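Local coordinates for soluble epoxide hydrolase (Bacillus megaterium, PDB 4INZ), which belongs to the soluble epoxide hydrolases, a family with the alpha/beta hydrolase fold, at residues A[139-151]-A[230-242]. The protein carries 1 engineered substitution. Numbering follows the deposited sequence.
With EDO (1,2-ethanediol), chain C.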
loop_
_atom_site.group_PDB
_atom_site.type_symbol
_atom_site.label_atom_id
_atom_site.label_comp_id
_atom_site.label_asym_id
_atom_site.label_seq_id
_atom_site.Cartn_x
_atom_site.Cartn_y
_atom_site.Cartn_z
ATOM N N GLY A 139 -2.659 -5.617 4.094
ATOM C CA GLY A 139 -1.290 -5.675 3.606
ATOM C C GLY A 139 -0.425 -6.306 4.679
ATOM O O GLY A 139 -0.901 -6.572 5.776
ATOM N N PRO A 140 0.855 -6.542 4.374
ATOM C CA PRO A 140 1.673 -7.333 5.301
ATOM C C PRO A 140 2.348 -6.522 6.413
ATOM O O PRO A 140 3.068 -5.560 6.136
ATOM C CB PRO A 140 2.729 -7.944 4.380
ATOM C CG PRO A 140 2.926 -6.878 3.314
ATOM C CD PRO A 140 1.552 -6.259 3.107
ATOM N N HIS A 141 2.112 -6.918 7.663
ATOM C CA HIS A 141 2.951 -6.459 8.763
ATOM C C HIS A 141 4.274 -7.209 8.645
ATOM O O HIS A 141 4.279 -8.407 8.389
ATOM C CB HIS A 141 2.300 -6.757 10.119
ATOM C CG HIS A 141 3.158 -6.386 11.289
ATOM N ND1 HIS A 141 3.984 -7.289 11.926
ATOM C CD2 HIS A 141 3.330 -5.204 11.927
ATOM C CE1 HIS A 141 4.623 -6.680 12.909
ATOM N NE2 HIS A 141 4.247 -5.413 12.929
ATOM N N PRO A 142 5.404 -6.506 8.806
ATOM C CA PRO A 142 6.708 -7.135 8.551
ATOM C C PRO A 142 6.911 -8.481 9.248
ATOM O O PRO A 142 7.514 -9.382 8.662
ATOM C CB PRO A 142 7.696 -6.099 9.083
ATOM C CG PRO A 142 6.997 -4.796 8.839
ATOM C CD PRO A 142 5.539 -5.077 9.132
ATOM N N TYR A 143 6.418 -8.623 10.471
ATOM C CA TYR A 143 6.710 -9.831 11.243
ATOM C C TYR A 143 5.613 -10.884 11.160
ATOM O O TYR A 143 5.899 -12.059 10.921
ATOM C CB TYR A 143 7.029 -9.492 12.704
ATOM C CG TYR A 143 8.357 -8.789 12.881
ATOM C CD1 TYR A 143 8.441 -7.403 12.840
ATOM C CD2 TYR A 143 9.532 -9.515 13.068
ATOM C CE1 TYR A 143 9.651 -6.754 12.991
ATOM C CE2 TYR A 143 10.748 -8.877 13.223
ATOM C CZ TYR A 143 10.804 -7.497 13.184
ATOM O OH TYR A 143 12.012 -6.857 13.339
ATOM N N THR A 144 4.360 -10.481 11.355
ATOM C CA THR A 144 3.282 -11.457 11.310
ATOM C C THR A 144 3.131 -12.074 9.923
ATOM O O THR A 144 2.728 -13.228 9.801
ATOM C CB THR A 144 1.925 -10.893 11.806
ATOM O OG1 THR A 144 1.463 -9.863 10.918
ATOM C CG2 THR A 144 2.051 -10.345 13.230
ATOM N N PHE A 145 3.460 -11.318 8.875
ATOM C CA PHE A 145 3.316 -11.859 7.527
ATOM C C PHE A 145 4.244 -13.041 7.283
ATOM O O PHE A 145 3.844 -14.044 6.688
ATOM C CB PHE A 145 3.549 -10.799 6.450
ATOM C CG PHE A 145 3.317 -11.311 5.060
ATOM C CD1 PHE A 145 2.059 -11.758 4.676
ATOM C CD2 PHE A 145 4.348 -11.353 4.134
ATOM C CE1 PHE A 145 1.834 -12.230 3.397
ATOM C CE2 PHE A 145 4.125 -11.825 2.852
ATOM C CZ PHE A 145 2.869 -12.268 2.487
ATOM N N MET A 146 5.490 -12.922 7.726
ATOM C CA MET A 146 6.430 -14.031 7.598
ATOM C C MET A 146 5.954 -15.228 8.423
ATOM O O MET A 146 6.062 -16.374 7.992
ATOM C CB MET A 146 7.832 -13.605 8.023
ATOM C CG MET A 146 8.414 -12.515 7.146
ATOM S SD MET A 146 8.587 -12.991 5.407
ATOM C CE MET A 146 9.951 -14.168 5.507
ATOM N N ARG A 147 5.413 -14.955 9.605
ATOM C CA ARG A 147 4.863 -16.018 10.435
ATOM C C ARG A 147 3.779 -16.801 9.684
ATOM O O ARG A 147 3.747 -18.029 9.716
ATOM C CB ARG A 147 4.294 -15.436 11.726
ATOM C CG ARG A 147 3.811 -16.468 12.736
ATOM C CD ARG A 147 3.011 -15.791 13.831
ATOM N NE ARG A 147 1.841 -15.112 13.283
ATOM C CZ ARG A 147 1.170 -14.145 13.902
ATOM N NH1 ARG A 147 1.559 -13.725 15.101
ATOM N NH2 ARG A 147 0.113 -13.589 13.317
ATOM N N GLU A 148 2.885 -16.088 9.009
ATOM C CA GLU A 148 1.794 -16.746 8.296
ATOM C C GLU A 148 2.270 -17.471 7.035
ATOM O O GLU A 148 1.777 -18.553 6.716
ATOM C CB GLU A 148 0.672 -15.754 7.979
ATOM C CG GLU A 148 0.113 -15.066 9.219
ATOM C CD GLU A 148 -0.430 -16.055 10.253
ATOM O OE1 GLU A 148 -1.117 -17.023 9.858
ATOM O OE2 GLU A 148 -0.167 -15.864 11.461
ATOM N N LEU A 149 3.233 -16.884 6.326
ATOM C CA LEU A 149 3.815 -17.554 5.160
ATOM C C LEU A 149 4.446 -18.881 5.557
ATOM O O LEU A 149 4.432 -19.840 4.784
ATOM C CB LEU A 149 4.878 -16.683 4.489
ATOM C CG LEU A 149 4.411 -15.599 3.524
ATOM C CD1 LEU A 149 5.619 -14.968 2.832
ATOM C CD2 LEU A 149 3.440 -16.182 2.500
ATOM N N ARG A 150 5.009 -18.930 6.760
ATOM C CA ARG A 150 5.679 -20.140 7.236
ATOM C C ARG A 150 4.707 -21.257 7.613
ATOM O O ARG A 150 4.989 -22.434 7.383
ATOM C CB ARG A 150 6.581 -19.836 8.442
ATOM C CG ARG A 150 7.944 -19.263 8.088
ATOM C CD ARG A 150 8.888 -19.271 9.287
ATOM N NE ARG A 150 8.470 -18.343 10.339
ATOM C CZ ARG A 150 8.822 -17.061 10.382
ATOM N NH1 ARG A 150 9.590 -16.553 9.429
ATOM N NH2 ARG A 150 8.404 -16.283 11.371
ATOM N N THR A 151 3.566 -20.897 8.192
ATOM C CA THR A 151 2.734 -21.907 8.850
ATOM C C THR A 151 1.292 -21.973 8.370
ATOM O O THR A 151 0.622 -22.993 8.540
ATOM C CB THR A 151 2.718 -21.695 10.374
ATOM O OG1 THR A 151 2.232 -20.380 10.666
ATOM C CG2 THR A 151 4.117 -21.848 10.947
ATOM N N ASP A 230 15.144 -17.891 3.212
ATOM C CA ASP A 230 14.433 -16.618 3.195
ATOM C C ASP A 230 13.135 -16.671 3.998
ATOM O O ASP A 230 12.780 -15.713 4.676
ATOM C CB ASP A 230 14.168 -16.156 1.764
ATOM C CG ASP A 230 15.412 -15.601 1.091
ATOM O OD1 ASP A 230 16.375 -15.259 1.809
ATOM O OD2 ASP A 230 15.421 -15.496 -0.152
ATOM N N LEU A 231 12.434 -17.798 3.923
ATOM C CA LEU A 231 11.198 -17.975 4.673
ATOM C C LEU A 231 11.446 -18.004 6.180
ATOM O O LEU A 231 10.521 -17.810 6.972
ATOM C CB LEU A 231 10.472 -19.246 4.228
ATOM C CG LEU A 231 9.532 -19.130 3.026
ATOM C CD1 LEU A 231 9.054 -20.505 2.589
ATOM C CD2 LEU A 231 8.350 -18.233 3.355
ATOM N N ARG A 232 12.694 -18.241 6.576
ATOM C CA ARG A 232 13.041 -18.278 7.994
ATOM C C ARG A 232 13.290 -16.884 8.573
ATOM O O ARG A 232 13.413 -16.724 9.787
ATOM C CB ARG A 232 14.261 -19.173 8.234
ATOM C CG ARG A 232 14.014 -20.648 7.949
ATOM C CD ARG A 232 15.070 -21.527 8.615
ATOM N NE ARG A 232 16.410 -21.276 8.093
ATOM C CZ ARG A 232 16.981 -21.994 7.131
ATOM N NH1 ARG A 232 16.327 -23.013 6.584
ATOM N NH2 ARG A 232 18.208 -21.697 6.716
ATOM N N ARG A 233 13.362 -15.876 7.707
ATOM C CA ARG A 233 13.619 -14.517 8.168
ATOM C C ARG A 233 12.474 -14.044 9.056
ATOM O O ARG A 233 11.317 -14.365 8.801
ATOM C CB ARG A 233 13.817 -13.567 6.981
ATOM C CG ARG A 233 14.711 -14.148 5.895
ATOM C CD ARG A 233 15.416 -13.082 5.072
ATOM N NE ARG A 233 16.856 -13.128 5.310
ATOM C CZ ARG A 233 17.753 -12.367 4.693
ATOM N NH1 ARG A 233 17.369 -11.481 3.780
ATOM N NH2 ARG A 233 19.039 -12.494 4.994
ATOM N N LYS A 234 12.803 -13.285 10.099
ATOM C CA LYS A 234 11.801 -12.797 11.043
ATOM C C LYS A 234 10.897 -11.719 10.446
ATOM O O LYS A 234 9.728 -11.600 10.822
ATOM C CB LYS A 234 12.465 -12.264 12.317
ATOM C CG LYS A 234 13.077 -13.340 13.214
ATOM C CD LYS A 234 14.598 -13.242 13.228
ATOM C CE LYS A 234 15.222 -14.218 14.232
ATOM N NZ LYS A 234 14.881 -13.883 15.652
ATOM N N SER A 235 11.430 -10.926 9.522
ATOM C CA SER A 235 10.634 -9.858 8.925
ATOM C C SER A 235 10.696 -9.867 7.398
ATOM O O SER A 235 11.692 -10.284 6.809
ATOM C CB SER A 235 11.039 -8.492 9.488
ATOM O OG SER A 235 12.427 -8.260 9.337
ATOM N N LEU A 236 9.617 -9.414 6.767
ATOM C CA LEU A 236 9.514 -9.419 5.309
ATOM C C LEU A 236 10.678 -8.669 4.655
ATOM O O LEU A 236 11.241 -9.116 3.651
ATOM C CB LEU A 236 8.175 -8.817 4.881
ATOM C CG LEU A 236 7.901 -8.686 3.383
ATOM C CD1 LEU A 236 7.978 -10.042 2.694
ATOM C CD2 LEU A 236 6.537 -8.040 3.155
ATOM N N PHE A 237 11.025 -7.527 5.242
ATOM C CA PHE A 237 12.207 -6.761 4.867
ATOM C C PHE A 237 13.060 -6.563 6.121
ATOM O O PHE A 237 12.529 -6.529 7.231
ATOM C CB PHE A 237 11.795 -5.414 4.270
ATOM C CG PHE A 237 10.834 -5.535 3.117
ATOM C CD1 PHE A 237 11.247 -6.073 1.911
ATOM C CD2 PHE A 237 9.517 -5.114 3.243
ATOM C CE1 PHE A 237 10.363 -6.194 0.847
ATOM C CE2 PHE A 237 8.626 -5.226 2.178
ATOM C CZ PHE A 237 9.048 -5.764 0.982
ATOM N N PRO A 238 14.388 -6.454 5.956
ATOM C CA PRO A 238 15.281 -6.412 7.120
ATOM C C PRO A 238 14.951 -5.290 8.098
ATOM O O PRO A 238 14.783 -4.140 7.691
ATOM C CB PRO A 238 16.661 -6.184 6.492
ATOM C CG PRO A 238 16.548 -6.791 5.141
ATOM C CD PRO A 238 15.138 -6.464 4.691
ATOM N N LEU A 239 14.863 -5.637 9.379
ATOM C CA LEU A 239 14.592 -4.666 10.429
ATOM C C LEU A 239 15.454 -4.930 11.656
ATOM O O LEU A 239 15.714 -6.077 12.017
ATOM C CB LEU A 239 13.115 -4.698 10.831
ATOM C CG LEU A 239 12.132 -4.118 9.814
ATOM C CD1 LEU A 239 10.692 -4.243 10.300
ATOM C CD2 LEU A 239 12.469 -2.664 9.530
ATOM N N GLU A 240 15.881 -3.846 12.291
ATOM C CA GLU A 240 16.643 -3.889 13.530
ATOM C C GLU A 240 15.726 -4.164 14.722
ATOM O O GLU A 240 16.054 -4.956 15.603
ATOM C CB GLU A 240 17.346 -2.544 13.730
ATOM C CG GLU A 240 16.380 -1.333 13.802
ATOM C CD GLU A 240 15.407 -1.239 12.620
ATOM O OE1 GLU A 240 14.172 -1.350 12.838
ATOM O OE2 GLU A 240 15.872 -1.042 11.471
ATOM N N GLU A 241 14.571 -3.506 14.740
ATOM C CA GLU A 241 13.654 -3.584 15.872
ATOM C C GLU A 241 12.434 -4.449 15.587
ATOM O O GLU A 241 11.942 -4.486 14.459
ATOM C CB GLU A 241 13.200 -2.182 16.278
ATOM C CG GLU A 241 14.016 -1.582 17.401
ATOM C CD GLU A 241 13.914 -2.400 18.671
ATOM O OE1 GLU A 241 12.827 -2.403 19.291
ATOM O OE2 GLU A 241 14.915 -3.050 19.041
ATOM N N GLU A 242 11.945 -5.132 16.621
ATOM C CA GLU A 242 10.739 -5.947 16.508
ATOM C C GLU A 242 9.501 -5.180 16.951
ATOM O O GLU A 242 8.385 -5.498 16.538
ATOM C CB GLU A 242 10.864 -7.225 17.342
ATOM C CG GLU A 242 11.823 -8.261 16.773
ATOM C CD GLU A 242 11.632 -9.638 17.392
ATOM O OE1 GLU A 242 11.061 -9.726 18.504
ATOM O OE2 GLU A 242 12.044 -10.636 16.761
HETATM C C1 EDO C . 7.673 -18.815 13.384
HETATM O O1 EDO C . 6.713 -19.417 12.506
HETATM C C2 EDO C . 7.168 -17.454 13.851
HETATM O O2 EDO C . 6.654 -17.566 15.185
HETATM O O HOH W 1 8.170 -13.477 11.988
#
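Y143 lies against the loop that follows helix 228-231, with the CB of S235 packed over one face of its ring, 3.8 Å from the centroid, a CH-pi contact. The flat face takes this carbon, and the hydroxyl at the far end of the ring lets Y143 OH donate to E241 O at 2.6 Å, arriving from above the carbonyl plane. CD1 of L239 reaches both CE1 of Y143 and CB of P142. One helical turn on, the flexible thioether chain of M146 bends at chi2 (-61°), which sets SD 4.1 Å from L236 CD1, and chi3 (-71°) turns CE toward R233 O. L236 in turn spreads CD2 onto P140 and F145.

Backbone polarity is met alongside. P142 O accepts from L236 N at 2.8 Å. R150 closes the other end: the branched guanidinium serves several carbonyls at once, NH1 donating to L231 O and R233 O, both at 2.9 Å and near the guanidinium plane, NH2 to a water that bridges Y143 O and K234 O.

Behind these, H141 N-caps helix 142-151, its ND1 accepting from T144 N, while NE2 bonds to Y125 OH. The contact joins the two ends of a largely helical insertion between strands 131-137 and 248-253, consistent with the cap (lid) of such hydrolases, beside helix 115-126, where W121 meets P142, and helix 153-158, where Q155 meets F145.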